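Fibronectin type III domain-containing protein (Simiduia agarivorans, PDB 6P2K) probably hydrolyses the beta-glucan backbone of polysaccharides such as xyloglucan, as an ancestral member of glycoside hydrolase family 74. Local coordinates at residues I749-Q754 with L766-I771; V413-A418 with V430-M435; A407-Y412 with N485-A490. All coordinates share one frame; numbering follows the deposited sequence.

Contact 1 of 3, residues I749-Q754 with L766-I771; sequences IKDAGQ and LWRRSI
Asp-751 and Arg-768 form a salt bridge across strand 754-761, the strand that lies between theirs. Asp-751 OD2 is 3.2 Å from Arg-768 NH1, and the bond is fairly straight, with an N-H...O angle of 160°. The two groups are turned differently. OD2 lies at the edge of the guanidinium, close to its plane, but NH1 meets OD2 from above the carboxylate plane. The two side chains run roughly at right angles. Arg-768 is extended from CG to NE, and this length carries NH1 over the middle strand.

The closer packing is at the other end, between Gln-754 and Ser-770. Their CA atoms are the nearest pair here, still 7.3 Å apart. Gln-754 CG is anti to its own N (chi1 171°), and the chain bends at the next bond. The amide therefore reaches Ser-770: CD comes to 3.3 Å from Ser-770 OG. NE2 is 3.2 Å from the same OG, at an angle too poor for a hydrogen bond. Gln-754 also packs on Pro-778 of the second subunit.

The salt-bridge end is the looser one and touches mainly through one atom pair. Its guanidinium is fixed by other partners: NH1 also bonds Tyr-758 OH, NE donates to Gln-7 OE1, and Tyr-756 makes a cation-pi contact. The positive charge probably favours an ionised Asp-751. On the solvent side the chain turns through exposed Ala-752 and Gly-753, and a glycerol, probably from crystallisation, bonds Asp-751 OD2 weakly.

Asp-751 to Gln-754 is a type I' turn, closed by Gln-754 N to Asp-751 O at 3.3 Å. Asp-751 N to Gln-754 O, at 2.9 Å, is the return bond of this tight hairpin. With strands 765-770 and 7-8 the hairpin makes a four-stranded antiparallel blade, the repeating unit of a beta-propeller.

Contact 2 of 3, residues V413-A418 with V430-M435; sequences VIQGQA and VSWSNM
Gln-415 sets its side-chain amide on the indole of Trp-432. NE2 stands over one face of the ring, offset toward the rim, and is 3.3 Å from Trp-432 CZ2. The amide plane is nearly perpendicular to the ring, at 88°, so the amide stands upright on that face. The aliphatic part helps: Gln-415 CG is 3.7 Å from Trp-432 CH2. Val-413 adds an apolar contact, with CG1 3.6 Å from the same CH2. CG1 is anti to the Val-413 backbone N (chi1 -176°), which turns this methyl to the indole.

The second shell fixes the amide. Gln-417 NE2 bonds Gln-415 OE1 at 3.1 Å, coming from well above the carbonyl plane. Thr-403 OG1 also bonds OE1, while Gln-415 NE2 bonds Asn-10 OD1. Pro-11, Met-423 and Ser-425 pack against Trp-432.

The contact joins strand 412-417 to the short, weakly bonded strand about 431-432, which pairs with strand 388-395 of another sheet. All the touching residues are buried. This is consistent with a buried amide whose polar atoms are satisfied. The polarised N-H group may add a weak N-H...pi attraction to the indole face.

Contact 3 of 3, residues A407-Y412 with N485-A490; sequences AVHENY and NTHSPA
His-487 is the residue of 485-490 that meets the turn at 409-412. Just before it, Thr-486 OG1 bonds Asp-491 OD1.

At His-487 the ring points into the turn. NE2 shares a hydrogen bond of 3.0 Å with His-409 ND1; it is bent, at 133°, and either nitrogen could be the donor. ND1 meets the His-487 ring at its edge, in plane, and the rings lie rim to rim. Glu-410 OE1 lies over one face of the His-487 ring, 3.5 Å from NE2 but badly angled for a bond. The carboxylate is nearly parallel to the ring, with planes 17° apart. The backbone is held too. Asn-411 CG lies between its own N and carbonyl carbon (chi1 59°), and from there ND2 gives a bond of 3.0 Å to His-487 O, with the acceptor in the amide plane. The same ND2 bonds Trp-426 O, so this nitrogen is gripped twice.

Ser-488 points away from the hairpin, and its OG accepts from Ala-490 N at 2.9 Å, an ST turn.

His-409 to Tyr-412 is a type II' turn. It joins strands 403-409 and 412-417 in a two-residue beta-hairpin. The 485-490 loop belongs to the neighbouring four-stranded sheet, so this is a loop-to-hairpin contact between adjacent propeller blades.

Contacts 2 and 3 share one sheet. Strands 403-409 and 412-417 are neighbours in it, and Ile-414 N lies 3.0 Å from Ala-407 O, a probable hydrogen bond. Their centres are 12 Å apart. Contact 1 belongs to another sheet and packs against both. Leu-766 CB is 3.4 Å from Gln-415 CD of contact 2, and Ile-749 CD1 is 3.6 Å from Val-408 CG2 of contact 3. The zinc ion held by Asp-405 and Asp-513 lies on the side of contacts 2 and 3, about 10 Å from the Ile-414 side chain and about 14 Å from that of Tyr-412. Contact 1 is away from the zinc sites. The side chain of His-409 is about 4 Å from a bound PE3, a polyethylene glycol.

Contact 1 of 3, residues I749-Q754 with L766-I771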
loop_
_atom_site.group_PDB
_atom_site.type_symbol
_atom_site.label_atom_id
_atom_site.label_comp_id
_atom_site.label_asym_id
_atom_site.label_seq_id
_atom_site.Cartn_x
_atom_site.Cartn_y
_atom_site.Cartn_z
ATOM N N ILE B 749 26.197 -10.837 26.569
ATOM C CA ILE B 749 25.314 -11.039 25.429
ATOM C C ILE B 749 25.758 -12.286 24.682
ATOM O O ILE B 749 26.948 -12.451 24.391
ATOM C CB ILE B 749 25.314 -9.811 24.497
ATOM C CG1 ILE B 749 24.751 -8.595 25.237
ATOM C CG2 ILE B 749 24.512 -10.088 23.234
ATOM C CD1 ILE B 749 24.675 -7.352 24.400
ATOM N N LYS B 750 24.803 -13.164 24.381
ATOM C CA LYS B 750 25.063 -14.362 23.594
ATOM C C LYS B 750 24.878 -14.045 22.116
ATOM O O LYS B 750 23.832 -13.527 21.713
ATOM C CB LYS B 750 24.131 -15.499 24.014
ATOM C CG LYS B 750 24.393 -16.809 23.291
ATOM C CD LYS B 750 23.762 -17.981 24.027
ATOM C CE LYS B 750 24.808 -18.793 24.776
ATOM N NZ LYS B 750 24.898 -20.192 24.259
ATOM N N ASP B 751 25.894 -14.354 21.314
ATOM C CA ASP B 751 25.881 -14.056 19.885
ATOM C C ASP B 751 26.398 -15.279 19.142
ATOM O O ASP B 751 27.571 -15.640 19.282
ATOM C CB ASP B 751 26.729 -12.823 19.569
ATOM C CG ASP B 751 26.699 -12.450 18.099
ATOM O OD1 ASP B 751 25.627 -12.039 17.608
ATOM O OD2 ASP B 751 27.752 -12.565 17.434
ATOM N N ALA B 752 25.520 -15.912 18.359
ATOM C CA ALA B 752 25.864 -17.096 17.570
ATOM C C ALA B 752 26.417 -18.213 18.455
ATOM O O ALA B 752 27.436 -18.836 18.149
ATOM C CB ALA B 752 26.846 -16.747 16.449
ATOM N N GLY B 753 25.732 -18.457 19.571
ATOM C CA GLY B 753 26.068 -19.558 20.452
ATOM C C GLY B 753 27.251 -19.332 21.365
ATOM O O GLY B 753 27.684 -20.278 22.033
ATOM N N GLN B 754 27.786 -18.116 21.429
ATOM C CA GLN B 754 28.959 -17.820 22.242
ATOM C C GLN B 754 28.643 -16.650 23.161
ATOM O O GLN B 754 28.083 -15.644 22.716
ATOM C CB GLN B 754 30.171 -17.495 21.363
ATOM C CG GLN B 754 31.376 -16.969 22.123
ATOM C CD GLN B 754 32.010 -18.018 23.014
ATOM O OE1 GLN B 754 32.409 -19.084 22.546
ATOM N NE2 GLN B 754 32.113 -17.720 24.303
ATOM N N LEU B 766 32.962 1.163 21.371
ATOM C CA LEU B 766 32.422 -0.121 21.793
ATOM C C LEU B 766 33.408 -1.243 21.501
ATOM O O LEU B 766 34.004 -1.296 20.421
ATOM C CB LEU B 766 31.098 -0.400 21.082
ATOM C CG LEU B 766 30.510 -1.805 21.192
ATOM C CD1 LEU B 766 30.075 -2.099 22.621
ATOM C CD2 LEU B 766 29.345 -1.955 20.223
ATOM N N TRP B 767 33.569 -2.140 22.473
ATOM C CA TRP B 767 34.431 -3.305 22.349
ATOM C C TRP B 767 33.701 -4.520 22.902
ATOM O O TRP B 767 32.855 -4.396 23.792
ATOM C CB TRP B 767 35.755 -3.115 23.104
ATOM C CG TRP B 767 36.555 -1.945 22.636
ATOM C CD1 TRP B 767 36.296 -0.627 22.867
ATOM C CD2 TRP B 767 37.753 -1.988 21.854
ATOM N NE1 TRP B 767 37.255 0.155 22.274
ATOM C CE2 TRP B 767 38.162 -0.657 21.646
ATOM C CE3 TRP B 767 38.518 -3.025 21.307
ATOM C CZ2 TRP B 767 39.307 -0.334 20.918
ATOM C CZ3 TRP B 767 39.650 -2.702 20.585
ATOM C CH2 TRP B 767 40.035 -1.368 20.398
ATOM N N ARG B 768 34.044 -5.698 22.382
ATOM C CA ARG B 768 33.474 -6.939 22.880
ATOM C C ARG B 768 34.561 -7.992 23.045
ATOM O O ARG B 768 35.576 -7.990 22.340
ATOM C CB ARG B 768 32.356 -7.463 21.968
ATOM C CG ARG B 768 32.826 -8.294 20.796
ATOM C CD ARG B 768 31.650 -8.956 20.101
ATOM N NE ARG B 768 32.092 -9.873 19.060
ATOM C CZ ARG B 768 31.277 -10.626 18.329
ATOM N NH1 ARG B 768 29.966 -10.570 18.521
ATOM N NH2 ARG B 768 31.777 -11.437 17.405
ATOM N N ARG B 769 34.329 -8.896 23.991
ATOM C CA ARG B 769 35.282 -9.933 24.352
ATOM C C ARG B 769 34.539 -11.244 24.543
ATOM O O ARG B 769 33.449 -11.270 25.120
ATOM C CB ARG B 769 36.039 -9.567 25.639
ATOM C CG ARG B 769 37.155 -10.533 26.008
ATOM C CD ARG B 769 37.672 -10.283 27.413
ATOM N NE ARG B 769 38.906 -11.016 27.680
ATOM C CZ ARG B 769 38.949 -12.285 28.072
ATOM N NH1 ARG B 769 37.824 -12.965 28.242
ATOM N NH2 ARG B 769 40.115 -12.875 28.293
ATOM N N SER B 770 35.131 -12.327 24.046
ATOM C CA SER B 770 34.592 -13.656 24.293
ATOM C C SER B 770 34.816 -14.046 25.749
ATOM O O SER B 770 35.866 -13.762 26.329
ATOM C CB SER B 770 35.251 -14.674 23.364
ATOM O OG SER B 770 34.391 -15.771 23.123
ATOM N N ILE B 771 33.816 -14.692 26.344
ATOM C CA ILE B 771 33.844 -15.081 27.752
ATOM C C ILE B 771 33.695 -16.594 27.826
ATOM O O ILE B 771 32.686 -17.146 27.369
ATOM C CB ILE B 771 32.737 -14.384 28.560
ATOM C CG1 ILE B 771 32.902 -12.861 28.502
ATOM C CG2 ILE B 771 32.736 -14.878 29.998
ATOM C CD1 ILE B 771 34.136 -12.347 29.203
#

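Contact 2 of 3, residues V413-A418 with V430-M435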
loop_
_atom_site.group_PDB
_atom_site.type_symbol
_atom_site.label_atom_id
_atom_site.label_comp_id
_atom_site.label_asym_id
_atom_site.label_seq_id
_atom_site.Cartn_x
_atom_site.Cartn_y
_atom_site.Cartn_z
ATOM N N VAL B 413 22.661 -3.613 16.327
ATOM C CA VAL B 413 23.380 -3.074 17.473
ATOM C C VAL B 413 23.181 -1.567 17.481
ATOM O O VAL B 413 23.193 -0.928 16.424
ATOM C CB VAL B 413 24.889 -3.412 17.432
ATOM C CG1 VAL B 413 25.582 -2.916 18.700
ATOM C CG2 VAL B 413 25.109 -4.909 17.248
ATOM N N ILE B 414 22.989 -0.997 18.669
ATOM C CA ILE B 414 22.953 0.450 18.827
ATOM C C ILE B 414 23.958 0.848 19.896
ATOM O O ILE B 414 24.008 0.237 20.969
ATOM C CB ILE B 414 21.544 0.970 19.180
ATOM C CG1 ILE B 414 21.587 2.483 19.417
ATOM C CG2 ILE B 414 20.972 0.243 20.395
ATOM C CD1 ILE B 414 20.230 3.152 19.369
ATOM N N GLN B 415 24.785 1.844 19.581
ATOM C CA GLN B 415 25.580 2.563 20.568
ATOM C C GLN B 415 24.898 3.891 20.858
ATOM O O GLN B 415 24.620 4.661 19.935
ATOM C CB GLN B 415 27.000 2.838 20.069
ATOM C CG GLN B 415 27.915 1.651 19.915
ATOM C CD GLN B 415 29.320 2.090 19.534
ATOM O OE1 GLN B 415 29.912 2.948 20.193
ATOM N NE2 GLN B 415 29.854 1.520 18.456
ATOM N N GLY B 416 24.621 4.152 22.133
ATOM C CA GLY B 416 24.176 5.470 22.535
ATOM C C GLY B 416 25.372 6.342 22.851
ATOM O O GLY B 416 26.164 6.007 23.737
ATOM N N GLN B 417 25.532 7.451 22.140
ATOM C CA GLN B 417 26.751 8.238 22.231
ATOM C C GLN B 417 26.447 9.682 22.601
ATOM O O GLN B 417 25.329 10.177 22.426
ATOM C CB GLN B 417 27.526 8.203 20.904
ATOM C CG GLN B 417 27.998 6.808 20.505
ATOM C CD GLN B 417 28.884 6.820 19.276
ATOM O OE1 GLN B 417 29.139 7.874 18.689
ATOM N NE2 GLN B 417 29.360 5.647 18.880
ATOM N N ALA B 418 27.468 10.349 23.129
ATOM C CA ALA B 418 27.473 11.799 23.198
ATOM C C ALA B 418 27.905 12.361 21.850
ATOM O O ALA B 418 28.648 11.719 21.101
ATOM C CB ALA B 418 28.410 12.288 24.305
ATOM N N VAL B 430 29.812 -4.159 12.725
ATOM C CA VAL B 430 30.928 -3.885 11.825
ATOM C C VAL B 430 30.797 -2.492 11.222
ATOM O O VAL B 430 31.734 -1.686 11.270
ATOM C CB VAL B 430 31.013 -4.968 10.735
ATOM C CG1 VAL B 430 31.937 -4.525 9.609
ATOM C CG2 VAL B 430 31.491 -6.285 11.331
ATOM N N SER B 431 29.635 -2.182 10.649
ATOM C CA SER B 431 29.417 -0.915 9.968
ATOM C C SER B 431 28.203 -0.217 10.561
ATOM O O SER B 431 27.285 -0.864 11.072
ATOM C CB SER B 431 29.229 -1.113 8.465
ATOM O OG SER B 431 27.966 -1.690 8.177
ATOM N N TRP B 432 28.199 1.115 10.477
ATOM C CA TRP B 432 27.258 1.926 11.234
ATOM C C TRP B 432 26.733 3.093 10.409
ATOM O O TRP B 432 27.312 3.487 9.393
ATOM C CB TRP B 432 27.900 2.492 12.506
ATOM C CG TRP B 432 28.546 1.463 13.363
ATOM C CD1 TRP B 432 29.747 0.845 13.146
ATOM C CD2 TRP B 432 28.028 0.924 14.581
ATOM N NE1 TRP B 432 30.003 -0.050 14.155
ATOM C CE2 TRP B 432 28.966 -0.017 15.052
ATOM C CE3 TRP B 432 26.861 1.145 15.320
ATOM C CZ2 TRP B 432 28.773 -0.736 16.229
ATOM C CZ3 TRP B 432 26.670 0.427 16.491
ATOM C CH2 TRP B 432 27.622 -0.501 16.932
ATOM N N SER B 433 25.627 3.655 10.894
ATOM C CA SER B 433 25.080 4.916 10.420
ATOM C C SER B 433 24.437 5.619 11.606
ATOM O O SER B 433 23.807 4.975 12.447
ATOM C CB SER B 433 24.045 4.712 9.306
ATOM O OG SER B 433 23.448 5.947 8.941
ATOM N N ASN B 434 24.607 6.939 11.681
ATOM C CA ASN B 434 23.894 7.733 12.676
ATOM C C ASN B 434 23.026 8.803 12.022
ATOM O O ASN B 434 22.610 9.756 12.689
ATOM C CB ASN B 434 24.869 8.348 13.689
ATOM C CG ASN B 434 25.595 9.581 13.161
ATOM O OD1 ASN B 434 25.780 9.755 11.958
ATOM N ND2 ASN B 434 26.005 10.448 14.076
ATOM N N MET B 435 22.728 8.647 10.726
ATOM C CA MET B 435 21.982 9.668 9.997
ATOM C C MET B 435 20.576 9.859 10.554
ATOM O O MET B 435 20.025 10.962 10.470
ATOM C CB MET B 435 21.912 9.307 8.511
ATOM C CG MET B 435 23.253 9.339 7.782
ATOM S SD MET B 435 24.066 10.955 7.790
ATOM C CE MET B 435 22.870 11.950 6.902
#

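Contact 3 of 3, residues A407-Y412 with N485-A490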
loop_
_atom_site.group_PDB
_atom_site.type_symbol
_atom_site.label_atom_id
_atom_site.label_comp_id
_atom_site.label_asym_id
_atom_site.label_seq_id
_atom_site.Cartn_x
_atom_site.Cartn_y
_atom_site.Cartn_z
ATOM N N ALA B 407 23.000 -1.760 23.169
ATOM C CA ALA B 407 21.952 -2.768 23.146
ATOM C C ALA B 407 22.068 -3.563 21.853
ATOM O O ALA B 407 22.449 -3.024 20.811
ATOM C CB ALA B 407 20.555 -2.147 23.265
ATOM N N VAL B 408 21.741 -4.851 21.928
ATOM C CA VAL B 408 21.909 -5.775 20.813
ATOM C C VAL B 408 20.640 -6.601 20.649
ATOM O O VAL B 408 20.070 -7.077 21.636
ATOM C CB VAL B 408 23.123 -6.707 21.023
ATOM C CG1 VAL B 408 23.208 -7.741 19.910
ATOM C CG2 VAL B 408 24.414 -5.908 21.103
ATOM N N HIS B 409 20.200 -6.775 19.403
ATOM C CA HIS B 409 19.204 -7.800 19.097
ATOM C C HIS B 409 19.507 -8.376 17.722
ATOM O O HIS B 409 19.380 -7.672 16.719
ATOM C CB HIS B 409 17.782 -7.251 19.151
ATOM C CG HIS B 409 16.739 -8.322 19.122
ATOM N ND1 HIS B 409 16.297 -8.894 17.949
ATOM C CD2 HIS B 409 16.094 -8.966 20.124
ATOM C CE1 HIS B 409 15.404 -9.827 18.228
ATOM N NE2 HIS B 409 15.264 -9.892 19.541
ATOM N N GLU B 410 19.892 -9.654 17.682
ATOM C CA GLU B 410 20.239 -10.362 16.440
ATOM C C GLU B 410 21.334 -9.569 15.735
ATOM O O GLU B 410 22.384 -9.326 16.356
ATOM C CB GLU B 410 18.971 -10.607 15.619
ATOM C CG GLU B 410 17.950 -11.505 16.297
ATOM C CD GLU B 410 16.697 -11.695 15.467
ATOM O OE1 GLU B 410 16.618 -11.112 14.366
ATOM O OE2 GLU B 410 15.786 -12.417 15.922
ATOM N N ASN B 411 21.153 -9.153 14.480
ATOM C CA ASN B 411 22.164 -8.407 13.736
ATOM C C ASN B 411 22.187 -6.924 14.080
ATOM O O ASN B 411 23.113 -6.223 13.657
ATOM C CB ASN B 411 21.929 -8.569 12.233
ATOM C CG ASN B 411 20.558 -8.074 11.811
ATOM O OD1 ASN B 411 19.541 -8.664 12.168
ATOM N ND2 ASN B 411 20.523 -6.972 11.063
ATOM N N TYR B 412 21.195 -6.434 14.818
ATOM C CA TYR B 412 21.079 -5.017 15.137
ATOM C C TYR B 412 21.879 -4.691 16.393
ATOM O O TYR B 412 21.785 -5.401 17.399
ATOM C CB TYR B 412 19.615 -4.631 15.343
ATOM C CG TYR B 412 19.420 -3.190 15.756
ATOM C CD1 TYR B 412 19.388 -2.173 14.811
ATOM C CD2 TYR B 412 19.264 -2.845 17.095
ATOM C CE1 TYR B 412 19.210 -0.851 15.190
ATOM C CE2 TYR B 412 19.092 -1.532 17.481
ATOM C CZ TYR B 412 19.066 -0.538 16.523
ATOM O OH TYR B 412 18.887 0.775 16.895
ATOM N N ASN B 485 11.036 -4.318 12.937
ATOM C CA ASN B 485 10.222 -5.118 12.028
ATOM C C ASN B 485 11.089 -5.888 11.042
ATOM O O ASN B 485 10.793 -7.042 10.713
ATOM C CB ASN B 485 9.237 -4.221 11.278
ATOM C CG ASN B 485 8.177 -3.630 12.185
ATOM O OD1 ASN B 485 7.527 -4.344 12.947
ATOM N ND2 ASN B 485 7.997 -2.316 12.109
ATOM N N THR B 486 12.163 -5.267 10.557
ATOM C CA THR B 486 13.015 -5.882 9.552
ATOM C C THR B 486 14.469 -6.018 9.976
ATOM O O THR B 486 15.243 -6.648 9.247
ATOM C CB THR B 486 12.962 -5.086 8.236
ATOM O OG1 THR B 486 13.445 -3.753 8.456
ATOM C CG2 THR B 486 11.542 -5.029 7.695
ATOM N N HIS B 487 14.861 -5.465 11.124
ATOM C CA HIS B 487 16.265 -5.417 11.534
ATOM C C HIS B 487 17.120 -4.839 10.408
ATOM O O HIS B 487 18.144 -5.399 10.006
ATOM C CB HIS B 487 16.766 -6.800 11.960
ATOM C CG HIS B 487 16.125 -7.313 13.213
ATOM N ND1 HIS B 487 14.851 -7.840 13.235
ATOM C CD2 HIS B 487 16.578 -7.372 14.488
ATOM C CE1 HIS B 487 14.549 -8.206 14.469
ATOM N NE2 HIS B 487 15.580 -7.934 15.248
ATOM N N SER B 488 16.671 -3.706 9.886
ATOM C CA SER B 488 17.258 -3.101 8.699
ATOM C C SER B 488 17.129 -1.595 8.832
ATOM O O SER B 488 16.388 -1.100 9.690
ATOM C CB SER B 488 16.566 -3.601 7.425
ATOM O OG SER B 488 15.583 -2.679 7.000
ATOM N N PRO B 489 17.852 -0.829 8.007
ATOM C CA PRO B 489 17.688 0.635 8.036
ATOM C C PRO B 489 16.273 1.104 7.736
ATOM O O PRO B 489 15.980 2.287 7.950
ATOM C CB PRO B 489 18.675 1.119 6.965
ATOM C CG PRO B 489 19.728 0.069 6.939
ATOM C CD PRO B 489 19.003 -1.232 7.178
ATOM N N ALA B 490 15.388 0.227 7.260
ATOM C CA ALA B 490 14.012 0.631 7.002
ATOM C C ALA B 490 13.229 0.888 8.285
ATOM O O ALA B 490 12.231 1.615 8.245
ATOM C CB ALA B 490 13.300 -0.423 6.153
#